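Local atomic coordinates of 3-oxoacyl-(acyl-carrier protein) synthase II (Thermus thermophilus, PDB entry 1J3N), a protein that probably catalyses the condensation of acyl groups with malonyl-ACP that lengthens the chain in fatty acid synthesis, working as a homodimeric beta-ketoacyl-ACP synthase. Residues A[70-75]-A[141-146]; A[99-104]-A[169-174]. All blocks are in the same frame, centred on the assembly; numbering follows the deposited sequence.

Contact 1 (A[70-75]-A[141-146])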
ATOM      1  N   ARG A  70     -15.688  -9.425  -1.711  1.00 22.91           N
ATOM      2  CA  ARG A  70     -16.519  -8.232  -1.765  1.00 21.95           C
ATOM      3  C   ARG A  70     -15.718  -6.935  -1.984  1.00 19.50           C
ATOM      4  O   ARG A  70     -16.178  -6.042  -2.696  1.00 19.18           O
ATOM      5  CB  ARG A  70     -17.350  -8.128  -0.477  1.00 24.88           C
ATOM      6  CG  ARG A  70     -18.485  -7.121  -0.531  1.00 27.19           C
ATOM      7  CD  ARG A  70     -19.254  -7.082   0.790  1.00 29.24           C
ATOM      8  NE  ARG A  70     -20.144  -8.228   0.976  1.00 30.48           N
ATOM      9  CZ  ARG A  70     -21.370  -8.322   0.466  1.00 31.46           C
ATOM     10  NH1 ARG A  70     -21.868  -7.337  -0.272  1.00 30.42           N
ATOM     11  NH2 ARG A  70     -22.104  -9.399   0.700  1.00 33.29           N
ATOM     12  N   PHE A  71     -14.526  -6.808  -1.402  1.00 20.53           N
ATOM     13  CA  PHE A  71     -13.795  -5.549  -1.597  1.00 18.72           C
ATOM     14  C   PHE A  71     -13.334  -5.361  -3.032  1.00 19.04           C
ATOM     15  O   PHE A  71     -13.252  -4.232  -3.527  1.00 18.10           O
ATOM     16  CB  PHE A  71     -12.621  -5.406  -0.612  1.00 20.12           C
ATOM     17  CG  PHE A  71     -11.329  -6.050  -1.059  1.00 19.61           C
ATOM     18  CD1 PHE A  71     -11.133  -7.422  -0.944  1.00 19.01           C
ATOM     19  CD2 PHE A  71     -10.284  -5.265  -1.547  1.00 20.74           C
ATOM     20  CE1 PHE A  71      -9.919  -8.004  -1.300  1.00 20.40           C
ATOM     21  CE2 PHE A  71      -9.064  -5.833  -1.909  1.00 21.58           C
ATOM     22  CZ  PHE A  71      -8.880  -7.210  -1.783  1.00 19.72           C
ATOM     23  N   VAL A  72     -13.041  -6.466  -3.705  1.00 19.79           N
ATOM     24  CA  VAL A  72     -12.628  -6.394  -5.098  1.00 20.90           C
ATOM     25  C   VAL A  72     -13.894  -6.179  -5.938  1.00 21.15           C
ATOM     26  O   VAL A  72     -13.869  -5.479  -6.948  1.00 20.31           O
ATOM     27  CB  VAL A  72     -11.889  -7.685  -5.533  1.00 21.43           C
ATOM     28  CG1 VAL A  72     -11.769  -7.739  -7.051  1.00 19.97           C
ATOM     29  CG2 VAL A  72     -10.479  -7.714  -4.904  1.00 20.96           C
ATOM     30  N   GLN A  73     -15.012  -6.766  -5.506  1.00 20.99           N
ATOM     31  CA  GLN A  73     -16.264  -6.590  -6.227  1.00 20.01           C
ATOM     32  C   GLN A  73     -16.661  -5.108  -6.242  1.00 20.14           C
ATOM     33  O   GLN A  73     -17.098  -4.583  -7.258  1.00 19.27           O
ATOM     34  CB  GLN A  73     -17.372  -7.431  -5.588  1.00 21.48           C
ATOM     35  CG  GLN A  73     -17.316  -8.901  -5.976  1.00 22.16           C
ATOM     36  CD  GLN A  73     -18.481  -9.688  -5.417  1.00 26.51           C
ATOM     37  OE1 GLN A  73     -19.624  -9.225  -5.438  1.00 25.46           O
ATOM     38  NE2 GLN A  73     -18.203 -10.893  -4.925  1.00 26.65           N
ATOM     39  N   TYR A  74     -16.499  -4.434  -5.113  1.00 18.71           N
ATOM     40  CA  TYR A  74     -16.836  -3.019  -5.039  1.00 19.76           C
ATOM     41  C   TYR A  74     -15.898  -2.186  -5.905  1.00 19.04           C
ATOM     42  O   TYR A  74     -16.334  -1.273  -6.608  1.00 20.38           O
ATOM     43  CB  TYR A  74     -16.769  -2.524  -3.594  1.00 19.36           C
ATOM     44  CG  TYR A  74     -17.836  -3.087  -2.679  1.00 20.44           C
ATOM     45  CD1 TYR A  74     -18.878  -3.872  -3.179  1.00 22.53           C
ATOM     46  CD2 TYR A  74     -17.815  -2.816  -1.311  1.00 21.46           C
ATOM     47  CE1 TYR A  74     -19.871  -4.371  -2.343  1.00 23.16           C
ATOM     48  CE2 TYR A  74     -18.808  -3.310  -0.466  1.00 22.41           C
ATOM     49  CZ  TYR A  74     -19.832  -4.084  -0.990  1.00 24.12           C
ATOM     50  OH  TYR A  74     -20.825  -4.567  -0.160  1.00 27.49           O
ATOM     51  N   ALA A  75     -14.610  -2.494  -5.869  1.00 18.58           N
ATOM     52  CA  ALA A  75     -13.650  -1.733  -6.675  1.00 17.53           C
ATOM     53  C   ALA A  75     -13.931  -1.833  -8.177  1.00 18.91           C
ATOM     54  O   ALA A  75     -13.834  -0.840  -8.900  1.00 19.06           O
ATOM     55  CB  ALA A  75     -12.247  -2.201  -6.386  1.00 15.28           C
ATOM     56  N   SER A 141      -6.546  -3.352  -7.516  1.00 19.53           N
ATOM     57  CA  SER A 141      -5.829  -2.729  -8.622  1.00 19.05           C
ATOM     58  C   SER A 141      -5.595  -3.754  -9.734  1.00 19.66           C
ATOM     59  O   SER A 141      -5.902  -3.504 -10.900  1.00 17.59           O
ATOM     60  CB  SER A 141      -4.485  -2.180  -8.147  1.00 17.80           C
ATOM     61  OG  SER A 141      -4.664  -0.990  -7.394  1.00 18.30           O
ATOM     62  N   ALA A 142      -5.078  -4.917  -9.352  1.00 18.52           N
ATOM     63  CA  ALA A 142      -4.791  -5.989 -10.297  1.00 18.33           C
ATOM     64  C   ALA A 142      -6.002  -6.406 -11.122  1.00 19.47           C
ATOM     65  O   ALA A 142      -5.903  -6.576 -12.340  1.00 19.08           O
ATOM     66  CB  ALA A 142      -4.238  -7.203  -9.555  1.00 18.34           C
ATOM     67  N   HIS A 143      -7.143  -6.592 -10.469  1.00 20.57           N
ATOM     68  CA  HIS A 143      -8.332  -7.001 -11.194  1.00 20.76           C
ATOM     69  C   HIS A 143      -8.828  -5.945 -12.155  1.00 20.93           C
ATOM     70  O   HIS A 143      -9.351  -6.270 -13.218  1.00 18.13           O
ATOM     71  CB  HIS A 143      -9.440  -7.413 -10.221  1.00 21.95           C
ATOM     72  CG  HIS A 143      -9.392  -8.860  -9.861  1.00 21.08           C
ATOM     73  ND1 HIS A 143      -9.654  -9.857 -10.779  1.00 21.30           N
ATOM     74  CD2 HIS A 143      -9.047  -9.485  -8.712  1.00 19.56           C
ATOM     75  CE1 HIS A 143      -9.471 -11.033 -10.209  1.00 20.70           C
ATOM     76  NE2 HIS A 143      -9.100 -10.835  -8.955  1.00 23.19           N
ATOM     77  N   ILE A 144      -8.660  -4.674 -11.794  1.00 21.87           N
ATOM     78  CA  ILE A 144      -9.091  -3.602 -12.676  1.00 20.80           C
ATOM     79  C   ILE A 144      -8.180  -3.560 -13.900  1.00 21.34           C
ATOM     80  O   ILE A 144      -8.649  -3.401 -15.033  1.00 19.60           O
ATOM     81  CB  ILE A 144      -9.075  -2.239 -11.944  1.00 21.40           C
ATOM     82  CG1 ILE A 144     -10.224  -2.188 -10.920  1.00 22.17           C
ATOM     83  CG2 ILE A 144      -9.205  -1.111 -12.950  1.00 21.32           C
ATOM     84  CD1 ILE A 144     -10.060  -1.111  -9.838  1.00 20.87           C
ATOM     85  N   ALA A 145      -6.875  -3.700 -13.670  1.00 22.13           N
ATOM     86  CA  ALA A 145      -5.899  -3.696 -14.757  1.00 23.09           C
ATOM     87  C   ALA A 145      -6.138  -4.866 -15.707  1.00 23.63           C
ATOM     88  O   ALA A 145      -6.025  -4.721 -16.931  1.00 24.43           O
ATOM     89  CB  ALA A 145      -4.485  -3.773 -14.194  1.00 22.50           C
ATOM     90  N   MET A 146      -6.462  -6.024 -15.140  1.00 24.20           N
ATOM     91  CA  MET A 146      -6.709  -7.221 -15.936  1.00 26.49           C
ATOM     92  C   MET A 146      -7.987  -7.134 -16.759  1.00 26.69           C
ATOM     93  O   MET A 146      -8.013  -7.521 -17.930  1.00 25.45           O
ATOM     94  CB  MET A 146      -6.769  -8.450 -15.032  1.00 29.72           C
ATOM     95  CG  MET A 146      -5.442  -8.788 -14.372  1.00 33.98           C
ATOM     96  SD  MET A 146      -5.483 -10.328 -13.451  1.00 39.01           S
ATOM     97  CE  MET A 146      -6.198  -9.811 -11.908  1.00 39.46           C
TER

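Contact 2 (A[99-104]-A[169-174])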
ATOM      1  N   GLY A  99      -2.926   3.772 -15.745  1.00 21.80           N
ATOM      2  CA  GLY A  99      -2.507   3.122 -14.520  1.00 18.11           C
ATOM      3  C   GLY A  99      -3.690   2.841 -13.619  1.00 20.18           C
ATOM      4  O   GLY A  99      -4.801   3.337 -13.848  1.00 18.59           O
ATOM      5  N   THR A 100      -3.446   2.037 -12.590  1.00 20.43           N
ATOM      6  CA  THR A 100      -4.472   1.663 -11.632  1.00 20.62           C
ATOM      7  C   THR A 100      -3.888   1.772 -10.223  1.00 20.41           C
ATOM      8  O   THR A 100      -2.749   1.363  -9.979  1.00 20.99           O
ATOM      9  CB  THR A 100      -4.965   0.215 -11.886  1.00 20.53           C
ATOM     10  OG1 THR A 100      -3.848  -0.668 -11.928  1.00 19.94           O
ATOM     11  CG2 THR A 100      -5.696   0.110 -13.209  1.00 23.09           C
ATOM     12  N   LEU A 101      -4.662   2.337  -9.302  1.00 20.62           N
ATOM     13  CA  LEU A 101      -4.206   2.503  -7.931  1.00 18.46           C
ATOM     14  C   LEU A 101      -5.398   2.619  -6.984  1.00 19.47           C
ATOM     15  O   LEU A 101      -5.774   3.715  -6.563  1.00 19.27           O
ATOM     16  CB  LEU A 101      -3.324   3.752  -7.812  1.00 18.04           C
ATOM     17  CG  LEU A 101      -2.062   3.615  -6.933  1.00 17.81           C
ATOM     18  CD1 LEU A 101      -1.343   4.959  -6.855  1.00 17.48           C
ATOM     19  CD2 LEU A 101      -2.434   3.141  -5.539  1.00 16.01           C
ATOM     20  N   VAL A 102      -5.993   1.481  -6.662  1.00 17.71           N
ATOM     21  CA  VAL A 102      -7.134   1.449  -5.755  1.00 19.87           C
ATOM     22  C   VAL A 102      -6.659   0.770  -4.484  1.00 19.47           C
ATOM     23  O   VAL A 102      -6.279  -0.404  -4.498  1.00 19.83           O
ATOM     24  CB  VAL A 102      -8.306   0.672  -6.366  1.00 18.96           C
ATOM     25  CG1 VAL A 102      -9.502   0.696  -5.417  1.00 20.47           C
ATOM     26  CG2 VAL A 102      -8.693   1.302  -7.698  1.00 20.35           C
ATOM     27  N   GLY A 103      -6.643   1.522  -3.390  1.00 19.15           N
ATOM     28  CA  GLY A 103      -6.186   0.956  -2.136  1.00 19.13           C
ATOM     29  C   GLY A 103      -7.319   0.408  -1.295  1.00 21.10           C
ATOM     30  O   GLY A 103      -8.491   0.512  -1.663  1.00 19.49           O
ATOM     31  N   THR A 104      -6.959  -0.192  -0.167  1.00 20.37           N
ATOM     32  CA  THR A 104      -7.932  -0.751   0.762  1.00 20.28           C
ATOM     33  C   THR A 104      -7.245  -0.757   2.123  1.00 19.42           C
ATOM     34  O   THR A 104      -6.024  -0.721   2.196  1.00 20.17           O
ATOM     35  CB  THR A 104      -8.320  -2.192   0.361  1.00 17.93           C
ATOM     36  OG1 THR A 104      -9.301  -2.696   1.269  1.00 20.47           O
ATOM     37  CG2 THR A 104      -7.095  -3.097   0.382  1.00 19.81           C
ATOM     38  N   GLY A 169      -3.552  10.895  -4.230  1.00 21.79           N
ATOM     39  CA  GLY A 169      -2.393  11.769  -4.307  1.00 21.54           C
ATOM     40  C   GLY A 169      -1.225  11.064  -4.972  1.00 20.44           C
ATOM     41  O   GLY A 169      -0.429  11.686  -5.670  1.00 21.38           O
ATOM     42  N   SER A 170      -1.116   9.758  -4.762  1.00 22.93           N
ATOM     43  CA  SER A 170      -0.035   8.991  -5.375  1.00 22.89           C
ATOM     44  C   SER A 170      -0.253   8.850  -6.885  1.00 22.75           C
ATOM     45  O   SER A 170       0.707   8.719  -7.646  1.00 22.02           O
ATOM     46  CB  SER A 170       0.071   7.608  -4.725  1.00 25.39           C
ATOM     47  OG  SER A 170       0.440   7.716  -3.356  1.00 24.37           O
ATOM     48  N   ALA A 171      -1.517   8.860  -7.309  1.00 21.62           N
ATOM     49  CA  ALA A 171      -1.852   8.760  -8.732  1.00 22.40           C
ATOM     50  C   ALA A 171      -1.561  10.127  -9.322  1.00 19.47           C
ATOM     51  O   ALA A 171      -1.119  10.245 -10.460  1.00 20.81           O
ATOM     52  CB  ALA A 171      -3.334   8.407  -8.921  1.00 22.75           C
ATOM     53  N   LEU A 172      -1.823  11.165  -8.533  1.00 19.32           N
ATOM     54  CA  LEU A 172      -1.538  12.532  -8.957  1.00 17.86           C
ATOM     55  C   LEU A 172      -0.071  12.595  -9.355  1.00 19.19           C
ATOM     56  O   LEU A 172       0.271  13.096 -10.426  1.00 21.54           O
ATOM     57  CB  LEU A 172      -1.783  13.517  -7.808  1.00 18.88           C
ATOM     58  CG  LEU A 172      -1.236  14.942  -7.986  1.00 17.40           C
ATOM     59  CD1 LEU A 172      -2.007  15.678  -9.083  1.00 16.45           C
ATOM     60  CD2 LEU A 172      -1.356  15.698  -6.669  1.00 20.76           C
ATOM     61  N   ARG A 173       0.791  12.071  -8.487  1.00 20.34           N
ATOM     62  CA  ARG A 173       2.236  12.077  -8.726  1.00 22.17           C
ATOM     63  C   ARG A 173       2.614  11.291  -9.967  1.00 21.11           C
ATOM     64  O   ARG A 173       3.440  11.720 -10.755  1.00 22.19           O
ATOM     65  CB  ARG A 173       2.976  11.499  -7.518  1.00 20.08           C
ATOM     66  CG  ARG A 173       2.814  12.314  -6.255  1.00 22.05           C
ATOM     67  CD  ARG A 173       3.158  13.789  -6.467  1.00 24.91           C
ATOM     68  NE  ARG A 173       3.186  14.505  -5.194  1.00 26.26           N
ATOM     69  CZ  ARG A 173       2.845  15.780  -5.036  1.00 29.82           C
ATOM     70  NH1 ARG A 173       2.439  16.502  -6.076  1.00 30.33           N
ATOM     71  NH2 ARG A 173       2.907  16.338  -3.833  1.00 29.94           N
ATOM     72  N   MET A 174       1.999  10.124 -10.109  1.00 22.06           N
ATOM     73  CA  MET A 174       2.210   9.233 -11.232  1.00 22.65           C
ATOM     74  C   MET A 174       1.977   9.964 -12.562  1.00 23.53           C
ATOM     75  O   MET A 174       2.733   9.789 -13.522  1.00 22.64           O
ATOM     76  CB  MET A 174       1.243   8.062 -11.089  1.00 27.06           C
ATOM     77  CG  MET A 174       1.594   6.790 -11.818  1.00 30.77           C
ATOM     78  SD  MET A 174       0.307   5.563 -11.407  1.00 38.03           S
ATOM     79  CE  MET A 174       0.905   4.926  -9.874  1.00 31.65           C
TER

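Contact 1 (A[70-75]-A[141-146])
Val72 and His143 meet where two helices of the thiolase fold lie side by side against the sheet; these segments join through two side-chain pairs, and Leu76 and Ala79 carry the packing on along helix 70-86. A single methyl makes the first touch: Val72 CG1 stands 3.6 Å from His143 CD2, approaching the imidazole obliquely. That methyl is placed by a first torsion of 166°, which turns CG1 opposite the backbone N, while the two side chains cross at about a right angle. About a turn along helix 70-86 from Val72, Ala75 meets CD1 of Ile144, the residue after His143; Ile144 CD1 lies 3.9 Å from Ala75 O and 4.2 Å from Ala75 CB. An extended second torsion of 162° carries this CD1 across. Between the two segments the contact is wholly van der Waals.

In the next shell, Val72 CG2 lies 3.5 Å above one face of the Phe71 ring, and Ala75 rests on Val102 and Thr188 of the sheet. Ile267 of the second subunit packs on His143, which brings the dimer partner to this side of the contact. On the far flank of helix 70-86, Arg70 NH1 donates to Tyr74 OH at 3.0 Å, while Arg70 NE forms a salt bridge with Glu110. The imidazole has its own cover within its helix: Met146 CE sits 3.6 Å above one face of the His143 ring, offset toward the rim.

Contact 2 (A[99-104]-A[169-174])
Leu101 reaches from its strand into one side of helix 163-176, a worked case of one branched side chain joining a sheet to a helix. The tight part gathers round a single methyl. Leu101 CD1 lies 3.7 Å from Ser170 CB and 3.8 Å from Met174 CE, so it touches residues one helical turn apart. Met174 CG is trans to N (chi1 -158°) and the chain bends at chi3, which turns CE back to the leucine, the two side chains crossing obliquely.

Between them Leu101 CD1 lies 3.9 Å from Ala171 N, while Ala171 CB, at 4.5 Å from Leu101 CD1, is the looser neighbour and leans instead on Val183 and Ala185 of the adjoining strand. Ser170, partly exposed, marks the more open side; its OG bonds to Asp166 O one turn back, and its CB meets the leucine. At the other end, Met174 also packs on Arg260 of the second subunit.

The short segments run nearly antiparallel, at 165°, with axes 9.1 Å apart. Leu172 touches strand 253-262 on the helix's other flank, which places helix 163-176 in the central helical layer of the five-layered alpha-beta-alpha-beta-alpha thiolase fold.

Both contacts are largely buried and lie in the N-terminal part of the chain, yet they occupy different layers, with strand 98-103 as the divider. Alternate residues serve the two sides: Leu101 faces helix 163-176 in contact 2, whereas Thr100 and Val102 face helix 139-148 of contact 1, where Ile144 CD1 comes to 3.5 Å from Val102 CG2. Contact 1 joins two helices on the other face of the sheet from helix 163-176; contact 2 joins strand to helix. Both reach the second subunit. Both seams are apolar, and a polar tie runs between them: Ser141 OG lies 2.9 Å from Val102 N, a probable hydrogen bond, and also bonds to Ser155 O.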